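HI1317 (Haemophilus influenzae, PDB 1JOV) probably interconverts the alpha and beta anomers of D-glucose 6-phosphate, as a member of the glucose-6-phosphate 1-epimerase family. Local coordinates at residues A33-Q38 against M127-K132; V125-V128 against H134-F137; P11-V16 against P22-K27. All blocks are in the same frame, centred on the assembly; numbering follows the deposited sequence. Where two conformers were deposited one is given.

Contact 1: A33-Q38 against M127-K132; sequences AKISLQ and MVFTDK
Met-127 and Phe-129 both set CG beside the backbone N and anti to the carbonyl carbon (chi1 -58° and -55°); their CB bonds point toward strand 31-36, and the torsions then set the thioether beside Ile-35 and the ring beside Ala-33. Beyond CG the methionine is extended, and it slides past Ile-35 with the two side chains running in opposite directions. Met-127 SD lies 3.8 Å from Ile-35 CG1, while the terminal methyl Met-127 CE reaches the other branch, Ile-35 CG2, at 3.7 Å. The CE1 and CZ atoms of the Phe-129 ring approach Ala-33 CB obliquely, at 3.7 and 3.9 Å. Ile-35 CD1 reaches the same ring more loosely, 4.3 Å from Phe-129 CZ. The strand segments run at 170° with axes 10.8 Å apart, a spacing that fits two sheets stacked face to face and is far too wide for neighbours within one sheet. Leu-42 touches both Met-127 and Ile-35, Leu-110 and Phe-112 also lie against Ile-35, and Trp-45 meets the Phe-129 ring. All four touching residues are buried and every contact between them is between apolar groups, which implies that dispersion and exclusion of water, rather than any directional bond, hold the two sheets together here.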
ATOM      1  N   ALA A  33     -13.987   2.193   1.611  1.00 23.49           N
ATOM      2  CA  ALA A  33     -12.621   2.406   1.155  1.00 18.09           C
ATOM      3  C   ALA A  33     -12.431   3.866   0.801  1.00 20.22           C
ATOM      4  O   ALA A  33     -13.403   4.561   0.541  1.00 21.93           O
ATOM      5  CB  ALA A  33     -12.314   1.521  -0.044  1.00 22.35           C
ATOM      6  N   LYS A  34     -11.208   4.351   0.793  1.00 17.86           N
ATOM      7  CA  LYS A  34     -10.904   5.670   0.356  1.00 17.42           C
ATOM      8  C   LYS A  34      -9.658   5.551  -0.482  1.00 16.46           C
ATOM      9  O   LYS A  34      -8.671   4.854  -0.123  1.00 16.33           O
ATOM     10  CB  LYS A  34     -10.649   6.581   1.557  1.00 22.78           C
ATOM     11  CG  LYS A  34     -11.910   6.858   2.430  1.00 22.78           C
ATOM     12  CD  LYS A  34     -11.552   7.893   3.552  1.00 29.40           C
ATOM     13  CE  LYS A  34     -12.786   8.285   4.432  1.00 30.89           C
ATOM     14  NZ  LYS A  34     -13.081   7.158   5.368  1.00 40.05           N
ATOM     15  N   ILE A  35      -9.707   6.216  -1.605  1.00 18.08           N
ATOM     16  CA  ILE A  35      -8.573   6.148  -2.551  1.00 16.02           C
ATOM     17  C   ILE A  35      -8.167   7.559  -2.968  1.00 18.23           C
ATOM     18  O   ILE A  35      -8.947   8.294  -3.593  1.00 17.77           O
ATOM     19  CB  ILE A  35      -8.921   5.389  -3.859  1.00 17.28           C
ATOM     20  CG1 ILE A  35      -9.475   3.983  -3.492  1.00 18.54           C
ATOM     21  CG2 ILE A  35      -7.623   5.300  -4.781  1.00 17.67           C
ATOM     22  CD1 ILE A  35     -11.030   3.794  -3.252  1.00 19.32           C
ATOM     23  N   SER A  36      -6.957   7.970  -2.663  1.00 19.01           N
ATOM     24  CA  SER A  36      -6.532   9.278  -3.080  1.00 21.31           C
ATOM     25  C   SER A  36      -6.243   9.222  -4.610  1.00 20.44           C
ATOM     26  O   SER A  36      -5.501   8.349  -5.117  1.00 17.36           O
ATOM     27  CB  SER A  36      -5.200   9.599  -2.392  1.00 18.37           C
ATOM     28  OG  SER A  36      -4.472  10.556  -3.130  1.00 19.27           O
ATOM     29  N   LEU A  37      -6.705  10.194  -5.370  1.00 15.67           N
ATOM     30  CA  LEU A  37      -6.340  10.197  -6.816  1.00 14.29           C
ATOM     31  C   LEU A  37      -4.839  10.557  -7.020  1.00 14.89           C
ATOM     32  O   LEU A  37      -4.233  10.205  -8.036  1.00 18.25           O
ATOM     33  CB  LEU A  37      -7.242  11.163  -7.579  1.00 19.70           C
ATOM     34  CG  LEU A  37      -8.737  10.839  -7.660  1.00 16.59           C
ATOM     35  CD1 LEU A  37      -9.397  11.681  -8.752  1.00 20.15           C
ATOM     36  CD2 LEU A  37      -8.962   9.351  -7.916  1.00 19.98           C
ATOM     37  N   GLN A  38      -4.265  11.212  -6.004  1.00 16.19           N
ATOM     38  CA  GLN A  38      -2.851  11.471  -6.058  1.00 19.55           C
ATOM     39  C   GLN A  38      -2.220  10.082  -5.767  1.00 15.04           C
ATOM     40  O   GLN A  38      -2.417   9.521  -4.688  1.00 17.40           O
ATOM     41  CB  GLN A  38      -2.323  12.476  -5.057  1.00 21.03           C
ATOM     42  CG  GLN A  38      -0.803  12.526  -5.038  1.00 17.94           C
ATOM     43  CD  GLN A  38      -0.279  13.529  -4.050  1.00 22.87           C
ATOM     44  OE1 GLN A  38      -0.476  14.729  -4.229  1.00 22.60           O
ATOM     45  NE2 GLN A  38       0.406  13.279  -2.946  1.00 23.43           N
ATOM     46  N   MET A 127      -8.290  -2.043  -8.440  1.00 15.60           N
ATOM     47  CA  MET A 127      -8.596  -2.444  -7.089  1.00 17.11           C
ATOM     48  C   MET A 127      -9.946  -3.160  -7.098  1.00 19.24           C
ATOM     49  O   MET A 127     -10.874  -2.611  -7.630  1.00 22.00           O
ATOM     50  CB  MET A 127      -8.709  -1.226  -6.147  1.00 20.38           C
ATOM     51  CG  MET A 127      -7.386  -0.391  -6.163  1.00 20.35           C
ATOM     52  SD  MET A 127      -7.623   1.057  -5.048  1.00 17.97           S
ATOM     53  CE  MET A 127      -6.078   1.943  -5.408  1.00 17.78           C
ATOM     54  N   VAL A 128     -10.017  -4.376  -6.560  1.00 21.11           N
ATOM     55  CA  VAL A 128     -11.221  -5.163  -6.540  1.00 21.10           C
ATOM     56  C   VAL A 128     -11.571  -5.420  -5.062  1.00 17.12           C
ATOM     57  O   VAL A 128     -10.795  -6.016  -4.330  1.00 20.78           O
ATOM     58  CB  VAL A 128     -11.075  -6.514  -7.306  1.00 23.46           C
ATOM     59  CG1 VAL A 128     -12.404  -7.265  -7.314  1.00 27.58           C
ATOM     60  CG2 VAL A 128     -10.574  -6.283  -8.720  1.00 23.73           C
ATOM     61  N   PHE A 129     -12.746  -4.946  -4.657  1.00 21.92           N
ATOM     62  CA  PHE A 129     -13.243  -5.075  -3.289  1.00 25.52           C
ATOM     63  C   PHE A 129     -14.397  -6.085  -3.150  1.00 23.19           C
ATOM     64  O   PHE A 129     -15.459  -5.935  -3.765  1.00 26.40           O
ATOM     65  CB  PHE A 129     -13.776  -3.707  -2.789  1.00 24.13           C
ATOM     66  CG  PHE A 129     -12.760  -2.582  -2.888  1.00 21.32           C
ATOM     67  CD1 PHE A 129     -11.887  -2.346  -1.831  1.00 22.62           C
ATOM     68  CD2 PHE A 129     -12.654  -1.768  -4.004  1.00 26.40           C
ATOM     69  CE1 PHE A 129     -10.946  -1.347  -1.852  1.00 20.83           C
ATOM     70  CE2 PHE A 129     -11.726  -0.748  -4.036  1.00 21.17           C
ATOM     71  CZ  PHE A 129     -10.849  -0.514  -2.969  1.00 16.02           C
ATOM     72  N   THR A 130     -14.143  -7.080  -2.336  1.00 29.22           N
ATOM     73  CA  THR A 130     -15.101  -8.136  -1.966  1.00 34.48           C
ATOM     74  C   THR A 130     -14.917  -8.237  -0.446  1.00 30.28           C
ATOM     75  O   THR A 130     -14.826  -7.232   0.271  1.00 26.66           O
ATOM     76  CB  THR A 130     -14.707  -9.479  -2.663  1.00 33.22           C
ATOM     77  OG1 THR A 130     -13.327  -9.832  -2.377  1.00 32.39           O
ATOM     78  CG2 THR A 130     -14.874  -9.367  -4.170  1.00 30.50           C
ATOM     79  N   ASP A 131     -14.882  -9.442   0.114  1.00 31.52           N
ATOM     80  CA  ASP A 131     -14.393  -9.521   1.477  1.00 27.38           C
ATOM     81  C   ASP A 131     -12.885  -9.374   1.505  1.00 25.73           C
ATOM     82  O   ASP A 131     -12.271  -9.273   2.575  1.00 30.82           O
ATOM     83  CB  ASP A 131     -14.755 -10.900   2.089  1.00 29.82           C
ATOM     84  CG  ASP A 131     -14.193 -12.070   1.274  1.00 28.68           C
ATOM     85  OD1 ASP A 131     -14.533 -12.204   0.067  1.00 40.90           O
ATOM     86  OD2 ASP A 131     -13.400 -12.932   1.760  1.00 58.36           O
ATOM     87  N   LYS A 132     -12.272  -9.384   0.359  1.00 26.04           N
ATOM     88  CA  LYS A 132     -10.828  -9.223   0.300  1.00 31.11           C
ATOM     89  C   LYS A 132     -10.553  -7.946  -0.522  1.00 27.87           C
ATOM     90  O   LYS A 132     -11.477  -7.375  -1.101  1.00 25.99           O
ATOM     91  CB  LYS A 132     -10.173 -10.489  -0.262  1.00 31.37           C
ATOM     92  CG  LYS A 132     -10.646 -11.803   0.350  1.00 30.24           C
ATOM     93  CD  LYS A 132      -9.784 -12.981  -0.123  1.00 52.92           C
ATOM     94  CE  LYS A 132      -9.896 -14.175   0.814  1.00 52.10           C
ATOM     95  NZ  LYS A 132      -9.262 -15.397   0.240  1.00 58.43           N
TER

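Contact 2: V125-V128 against H134-F137; sequences VSMV and HLTF
Ser-126 and Thr-136 face each other as a hydrogen-bonded antiparallel pair, with Ser-126 N giving to Thr-136 O at 2.9 Å and Thr-136 N returning to Ser-126 O at 3.0 Å. Val-128 and His-134 form the next such pair; there His-134 N meets Val-128 O at 2.8 Å in a nearly straight bond (169° at the hydrogen), and Val-128 N gives to His-134 O at 2.9 Å. That carbonyl has a second partner, a water that donates to His-134 O at 2.8 Å. The same water is held by Ser-126 OG at 2.7 Å and Thr-136 OG1 at 2.9 Å, so it joins the two hydroxyls, themselves too far apart to bond. With chi1 59°, Ser-126 OG lies between the backbone N and the carbonyl carbon, where it meets the water. Val-125, Met-127, Leu-135 and Phe-137 line the other face: Val-125 CG2 lies at the ring edge of Phe-137, 3.9 Å from CD1, while Met-127 and Leu-135 run side by side. Further out, His-134 NE2 bonds Ser-263 OG, Tyr-77 meets the Phe-137 ring, and Leu-149 packs on Leu-135, whose side chain is about 10 Å from that of the predicted active-site residue His-150. Flanked by strands 107-115 and 261-268, this is an antiparallel beta hairpin inside a sheet of the galactose mutarotase-like beta-supersandwich.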
ATOM      1  N   VAL A 125      -3.654   1.012 -12.239  1.00 14.03           N
ATOM      2  CA  VAL A 125      -3.870   0.309 -10.964  1.00 13.43           C
ATOM      3  C   VAL A 125      -5.306  -0.137 -10.953  1.00 18.70           C
ATOM      4  O   VAL A 125      -6.218   0.648 -11.247  1.00 17.69           O
ATOM      5  CB  VAL A 125      -3.621   1.191  -9.719  1.00 15.30           C
ATOM      6  CG1 VAL A 125      -4.208   0.538  -8.486  1.00 18.96           C
ATOM      7  CG2 VAL A 125      -2.129   1.450  -9.530  1.00 15.47           C
ATOM      8  N   SER A 126      -5.525  -1.410 -10.601  1.00 16.12           N
ATOM      9  CA  SER A 126      -6.902  -1.816 -10.396  1.00 15.80           C
ATOM     10  C   SER A 126      -7.083  -2.222  -8.943  1.00 17.78           C
ATOM     11  O   SER A 126      -6.203  -2.767  -8.309  1.00 18.51           O
ATOM     12  CB  SER A 126      -7.323  -3.078 -11.235  1.00 19.48           C
ATOM     13  OG  SER A 126      -6.511  -4.195 -10.920  1.00 21.01           O
ATOM     14  N   MET A 127      -8.290  -2.043  -8.440  1.00 15.60           N
ATOM     15  CA  MET A 127      -8.596  -2.444  -7.089  1.00 17.11           C
ATOM     16  C   MET A 127      -9.946  -3.160  -7.098  1.00 19.24           C
ATOM     17  O   MET A 127     -10.874  -2.611  -7.630  1.00 22.00           O
ATOM     18  CB  MET A 127      -8.709  -1.226  -6.147  1.00 20.38           C
ATOM     19  CG  MET A 127      -7.386  -0.391  -6.163  1.00 20.35           C
ATOM     20  SD  MET A 127      -7.623   1.057  -5.048  1.00 17.97           S
ATOM     21  CE  MET A 127      -6.078   1.943  -5.408  1.00 17.78           C
ATOM     22  N   VAL A 128     -10.017  -4.376  -6.560  1.00 21.11           N
ATOM     23  CA  VAL A 128     -11.221  -5.163  -6.540  1.00 21.10           C
ATOM     24  C   VAL A 128     -11.571  -5.420  -5.062  1.00 17.12           C
ATOM     25  O   VAL A 128     -10.795  -6.016  -4.330  1.00 20.78           O
ATOM     26  CB  VAL A 128     -11.075  -6.514  -7.306  1.00 23.46           C
ATOM     27  CG1 VAL A 128     -12.404  -7.265  -7.314  1.00 27.58           C
ATOM     28  CG2 VAL A 128     -10.574  -6.283  -8.720  1.00 23.73           C
ATOM     29  N   HIS A 134      -8.154  -6.753  -3.714  1.00 22.64           N
ATOM     30  CA  HIS A 134      -7.067  -7.166  -4.595  1.00 23.33           C
ATOM     31  C   HIS A 134      -6.564  -5.945  -5.381  1.00 19.32           C
ATOM     32  O   HIS A 134      -7.293  -5.411  -6.218  1.00 19.76           O
ATOM     33  CB  HIS A 134      -7.583  -8.266  -5.550  1.00 22.63           C
ATOM     34  CG  HIS A 134      -6.483  -8.946  -6.316  1.00 34.61           C
ATOM     35  ND1 HIS A 134      -6.714  -9.990  -7.192  1.00 39.44           N
ATOM     36  CD2 HIS A 134      -5.147  -8.730  -6.333  1.00 32.22           C
ATOM     37  CE1 HIS A 134      -5.571 -10.389  -7.713  1.00 33.47           C
ATOM     38  NE2 HIS A 134      -4.597  -9.644  -7.214  1.00 36.79           N
ATOM     39  N   LEU A 135      -5.360  -5.492  -5.140  1.00 21.05           N
ATOM     40  CA  LEU A 135      -4.790  -4.332  -5.768  1.00 18.27           C
ATOM     41  C   LEU A 135      -3.652  -4.741  -6.733  1.00 16.83           C
ATOM     42  O   LEU A 135      -2.710  -5.399  -6.296  1.00 18.68           O
ATOM     43  CB  LEU A 135      -4.234  -3.496  -4.646  1.00 18.04           C
ATOM     44  CG  LEU A 135      -3.781  -2.117  -4.982  1.00 19.77           C
ATOM     45  CD1 LEU A 135      -3.799  -1.246  -3.743  1.00 21.74           C
ATOM     46  CD2 LEU A 135      -2.405  -2.140  -5.603  1.00 17.93           C
ATOM     47  N   THR A 136      -3.747  -4.377  -7.979  1.00 15.40           N
ATOM     48  CA  THR A 136      -2.740  -4.764  -8.987  1.00 19.67           C
ATOM     49  C   THR A 136      -2.182  -3.531  -9.652  1.00 19.12           C
ATOM     50  O   THR A 136      -2.953  -2.623  -9.970  1.00 19.63           O
ATOM     51  CB  THR A 136      -3.390  -5.598 -10.101  1.00 19.60           C
ATOM     52  OG1 THR A 136      -3.925  -6.787  -9.535  1.00 22.12           O
ATOM     53  CG2 THR A 136      -2.372  -5.961 -11.160  1.00 20.75           C
ATOM     54  N   PHE A 137      -0.883  -3.483  -9.832  1.00 16.30           N
ATOM     55  CA  PHE A 137      -0.223  -2.400 -10.518  1.00 14.88           C
ATOM     56  C   PHE A 137       0.380  -2.938 -11.822  1.00 20.01           C
ATOM     57  O   PHE A 137       1.013  -3.981 -11.778  1.00 19.53           O
ATOM     58  CB  PHE A 137       0.934  -1.768  -9.675  1.00 15.61           C
ATOM     59  CG  PHE A 137       1.844  -0.820 -10.418  1.00 13.65           C
ATOM     60  CD1 PHE A 137       1.537   0.527 -10.493  1.00 15.22           C
ATOM     61  CD2 PHE A 137       2.988  -1.250 -11.091  1.00 14.27           C
ATOM     62  CE1 PHE A 137       2.340   1.428 -11.213  1.00 14.46           C
ATOM     63  CE2 PHE A 137       3.801  -0.379 -11.812  1.00 16.23           C
ATOM     64  CZ  PHE A 137       3.486   0.978 -11.882  1.00 16.86           C
TER
HETATM   65  O   HOH W   1      -6.684  -5.987  -8.920  1.00 21.35           O

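Contact 3: P11-V16 against P22-K27; sequences PELHLV and PVLHLK
A beta hairpin between strands 13-18 and 21-28 carries this contact, the second and third strands of the five-stranded antiparallel sheet. His-14 and His-25 make a hydrogen-bonded pair in which His-25 N gives to His-14 O at 2.7 Å and His-14 N gives to His-25 O. Val-16 and Val-23 repeat the pattern, each N giving to the other's O. At the other end Lys-27 N bonds Glu-12 O at 2.9 Å, and Glu-12 CB rests on the Lys-27 carbonyl, 3.3 Å from O, just before strand 13-18 begins. The face bearing the histidines holds a CH-pi contact: Val-16 CG2 sits 3.7 Å from the centroid of the His-25 ring, only 6° off its normal, with the side chains crossing at about a right angle. His-25 NE2 bonds His-18 NE2, which helps to fix the turn of the ring. On the opposite face four leucines pack against one another. With CG of Leu-15 trans to its own N (chi1 -176°) and chi2 at 67°, Leu-15 CD1 lies over the neighbouring strand, 3.6 Å from Val-23 C and 3.8 Å from Leu-24 CD2. Leu-13 crosses Leu-26 obliquely, CD1 to CD1 at 4.0 Å. Three of them meet the eight-stranded sheet, Leu-13 on Tyr-101 and Leu-110, Leu-24 on Leu-98 and Phe-112, Leu-26 on Val-108. The hairpin thus has one mixed face, of two histidines and two valines, and a leucine face turned to the facing sheet, as fits sheet-on-sheet packing in the galactose mutarotase-like beta-supersandwich.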
ATOM      1  N   PRO A  11     -24.531   6.545  -5.733  1.00 24.68           N
ATOM      2  CA  PRO A  11     -24.881   6.651  -4.308  1.00 28.77           C
ATOM      3  C   PRO A  11     -23.822   6.040  -3.420  1.00 29.93           C
ATOM      4  O   PRO A  11     -23.732   6.497  -2.271  1.00 36.65           O
ATOM      5  CB  PRO A  11     -26.207   5.849  -4.186  1.00 38.30           C
ATOM      6  CG  PRO A  11     -26.798   5.937  -5.572  1.00 33.95           C
ATOM      7  CD  PRO A  11     -25.579   5.844  -6.512  1.00 45.07           C
ATOM      8  N   GLU A  12     -23.038   5.090  -3.945  1.00 25.27           N
ATOM      9  CA  GLU A  12     -22.046   4.409  -3.143  1.00 26.61           C
ATOM     10  C   GLU A  12     -20.621   4.959  -3.355  1.00 29.07           C
ATOM     11  O   GLU A  12     -19.720   4.578  -2.608  1.00 27.60           O
ATOM     12  CB  GLU A  12     -22.135   2.919  -3.461  1.00 26.60           C
ATOM     13  CG  GLU A  12     -23.529   2.393  -2.992  1.00 28.85           C
ATOM     14  CD  GLU A  12     -23.867   1.034  -3.489  1.00 47.46           C
ATOM     15  OE1 GLU A  12     -23.632   0.810  -4.690  1.00 38.65           O
ATOM     16  OE2 GLU A  12     -24.364   0.210  -2.679  1.00 44.18           O
ATOM     17  N   LEU A  13     -20.429   5.921  -4.266  1.00 27.78           N
ATOM     18  CA  LEU A  13     -19.048   6.340  -4.637  1.00 23.86           C
ATOM     19  C   LEU A  13     -19.008   7.828  -4.802  1.00 19.42           C
ATOM     20  O   LEU A  13     -19.622   8.365  -5.754  1.00 25.42           O
ATOM     21  CB  LEU A  13     -18.651   5.724  -5.959  1.00 27.88           C
ATOM     22  CG  LEU A  13     -17.192   5.772  -6.351  1.00 22.54           C
ATOM     23  CD1 LEU A  13     -16.291   5.173  -5.319  1.00 19.56           C
ATOM     24  CD2 LEU A  13     -17.066   4.996  -7.699  1.00 27.38           C
ATOM     25  N   HIS A  14     -18.265   8.521  -3.943  0.70 25.75           N
ATOM     26  CA  HIS A  14     -18.186   9.942  -4.024  0.70 21.37           C
ATOM     27  C   HIS A  14     -16.789  10.412  -4.119  0.70 30.97           C
ATOM     28  O   HIS A  14     -15.872   9.755  -3.638  0.70 25.97           O
ATOM     29  CB  HIS A  14     -18.802  10.650  -2.784  0.70 26.78           C
ATOM     30  CG  HIS A  14     -20.202  10.237  -2.466  0.70 35.01           C
ATOM     31  ND1 HIS A  14     -21.300  11.058  -2.665  0.70 27.85           N
ATOM     32  CD2 HIS A  14     -20.678   9.091  -1.934  0.70 29.84           C
ATOM     33  CE1 HIS A  14     -22.393  10.419  -2.288  0.70 31.62           C
ATOM     34  NE2 HIS A  14     -22.041   9.232  -1.824  0.70 41.91           N
ATOM     35  N   LEU A  15     -16.621  11.586  -4.691  1.00 20.64           N
ATOM     36  CA  LEU A  15     -15.291  12.212  -4.773  1.00 21.19           C
ATOM     37  C   LEU A  15     -15.301  13.385  -3.817  1.00 23.92           C
ATOM     38  O   LEU A  15     -16.146  14.254  -3.950  1.00 23.86           O
ATOM     39  CB  LEU A  15     -14.980  12.656  -6.203  1.00 21.32           C
ATOM     40  CG  LEU A  15     -13.562  13.216  -6.330  1.00 18.69           C
ATOM     41  CD1 LEU A  15     -12.556  11.997  -6.070  1.00 23.60           C
ATOM     42  CD2 LEU A  15     -13.211  13.832  -7.624  1.00 21.13           C
ATOM     43  N   VAL A  16     -14.374  13.338  -2.851  1.00 23.54           N
ATOM     44  CA  VAL A  16     -14.315  14.304  -1.721  1.00 21.78           C
ATOM     45  C   VAL A  16     -12.920  14.839  -1.622  1.00 28.62           C
ATOM     46  O   VAL A  16     -11.922  14.092  -1.591  1.00 26.22           O
ATOM     47  CB  VAL A  16     -14.740  13.614  -0.454  1.00 19.89           C
ATOM     48  CG1 VAL A  16     -14.444  14.499   0.879  1.00 24.40           C
ATOM     49  CG2 VAL A  16     -16.105  12.922  -0.502  1.00 20.09           C
ATOM     50  N   PRO A  22      -7.964  15.180  -4.019  1.00 18.70           N
ATOM     51  CA  PRO A  22      -9.277  14.525  -4.223  1.00 19.49           C
ATOM     52  C   PRO A  22      -9.180  13.051  -3.842  1.00 22.12           C
ATOM     53  O   PRO A  22      -8.147  12.414  -4.206  1.00 21.38           O
ATOM     54  CB  PRO A  22      -9.540  14.731  -5.708  1.00 20.08           C
ATOM     55  CG  PRO A  22      -8.258  15.211  -6.262  1.00 25.67           C
ATOM     56  CD  PRO A  22      -7.240  15.399  -5.273  1.00 27.35           C
ATOM     57  N   VAL A  23     -10.158  12.566  -3.128  1.00 23.27           N
ATOM     58  CA  VAL A  23     -10.206  11.218  -2.606  1.00 23.05           C
ATOM     59  C   VAL A  23     -11.549  10.583  -2.899  1.00 25.80           C
ATOM     60  O   VAL A  23     -12.612  11.110  -2.558  1.00 22.60           O
ATOM     61  CB  VAL A  23      -9.923  11.198  -1.066  1.00 22.63           C
ATOM     62  CG1 VAL A  23     -10.013   9.771  -0.510  1.00 18.87           C
ATOM     63  CG2 VAL A  23      -8.570  11.818  -0.788  1.00 21.84           C
ATOM     64  N   LEU A  24     -11.556   9.398  -3.506  1.00 16.78           N
ATOM     65  CA  LEU A  24     -12.794   8.720  -3.652  1.00 20.79           C
ATOM     66  C   LEU A  24     -13.177   8.052  -2.374  1.00 22.43           C
ATOM     67  O   LEU A  24     -12.330   7.367  -1.738  1.00 20.93           O
ATOM     68  CB  LEU A  24     -12.681   7.617  -4.710  1.00 20.68           C
ATOM     69  CG  LEU A  24     -12.616   8.048  -6.088  1.00 17.92           C
ATOM     70  CD1 LEU A  24     -12.179   6.887  -7.012  1.00 21.81           C
ATOM     71  CD2 LEU A  24     -14.018   8.491  -6.477  1.00 21.79           C
ATOM     72  N   HIS A  25     -14.464   8.165  -2.020  1.00 19.11           N
ATOM     73  CA  HIS A  25     -15.023   7.434  -0.899  1.00 20.23           C
ATOM     74  C   HIS A  25     -16.024   6.364  -1.396  1.00 24.28           C
ATOM     75  O   HIS A  25     -17.004   6.682  -2.057  1.00 26.15           O
ATOM     76  CB  HIS A  25     -15.825   8.356   0.027  1.00 21.87           C
ATOM     77  CG  HIS A  25     -15.010   9.415   0.775  1.00 21.32           C
ATOM     78  ND1 HIS A  25     -15.382   9.910   2.001  1.00 38.60           N
ATOM     79  CD2 HIS A  25     -13.856  10.028   0.430  1.00 21.92           C
ATOM     80  CE1 HIS A  25     -14.496  10.799   2.415  1.00 30.06           C
ATOM     81  NE2 HIS A  25     -13.557  10.892   1.471  1.00 26.21           N
ATOM     82  N   LEU A  26     -15.788   5.098  -1.072  1.00 21.31           N
ATOM     83  CA  LEU A  26     -16.679   4.010  -1.400  1.00 19.60           C
ATOM     84  C   LEU A  26     -17.381   3.501  -0.109  1.00 24.77           C
ATOM     85  O   LEU A  26     -16.711   3.254   0.926  1.00 24.07           O
ATOM     86  CB  LEU A  26     -15.781   2.904  -1.865  1.00 20.99           C
ATOM     87  CG  LEU A  26     -16.610   1.679  -2.205  1.00 20.94           C
ATOM     88  CD1 LEU A  26     -17.567   1.900  -3.375  1.00 29.21           C
ATOM     89  CD2 LEU A  26     -15.667   0.453  -2.463  1.00 26.78           C
ATOM     90  N   LYS A  27     -18.718   3.402  -0.135  1.00 24.16           N
ATOM     91  CA  LYS A  27     -19.484   2.790   0.963  1.00 22.59           C
ATOM     92  C   LYS A  27     -20.471   1.811   0.365  1.00 25.87           C
ATOM     93  O   LYS A  27     -21.407   2.223  -0.341  1.00 28.39           O
ATOM     94  CB  LYS A  27     -20.240   3.830   1.769  1.00 30.67           C
ATOM     95  CG  LYS A  27     -19.301   4.615   2.616  1.00 32.50           C
ATOM     96  CD  LYS A  27     -20.071   5.613   3.537  1.00 41.34           C
ATOM     97  CE  LYS A  27     -19.106   6.482   4.357  1.00 60.15           C
ATOM     98  NZ  LYS A  27     -17.925   6.965   3.552  1.00 41.82           N
TER

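From the N terminus, contact 3 comes first, closing the short hairpin between 11-16 and 22-27. The chain then turns back so that 33-36, part of strand 31-36, becomes the next strand of the same sheet, joined to contact 3 through the probable hydrogen bonds Ile-35 O to Leu-24 N (2.8 Å) and Leu-37 N to Pro-22 O (2.9 Å). Contact 1 closes a far longer loop, with 88 residues between its segments, and packs that sheet against the one holding strand 121-129. Contact 2 overlaps it on this strand, sharing Met-127 and Val-128, and closes the following hairpin. Contact 3 lies in series before both; contact 1 bridges its sheet to that of contact 2.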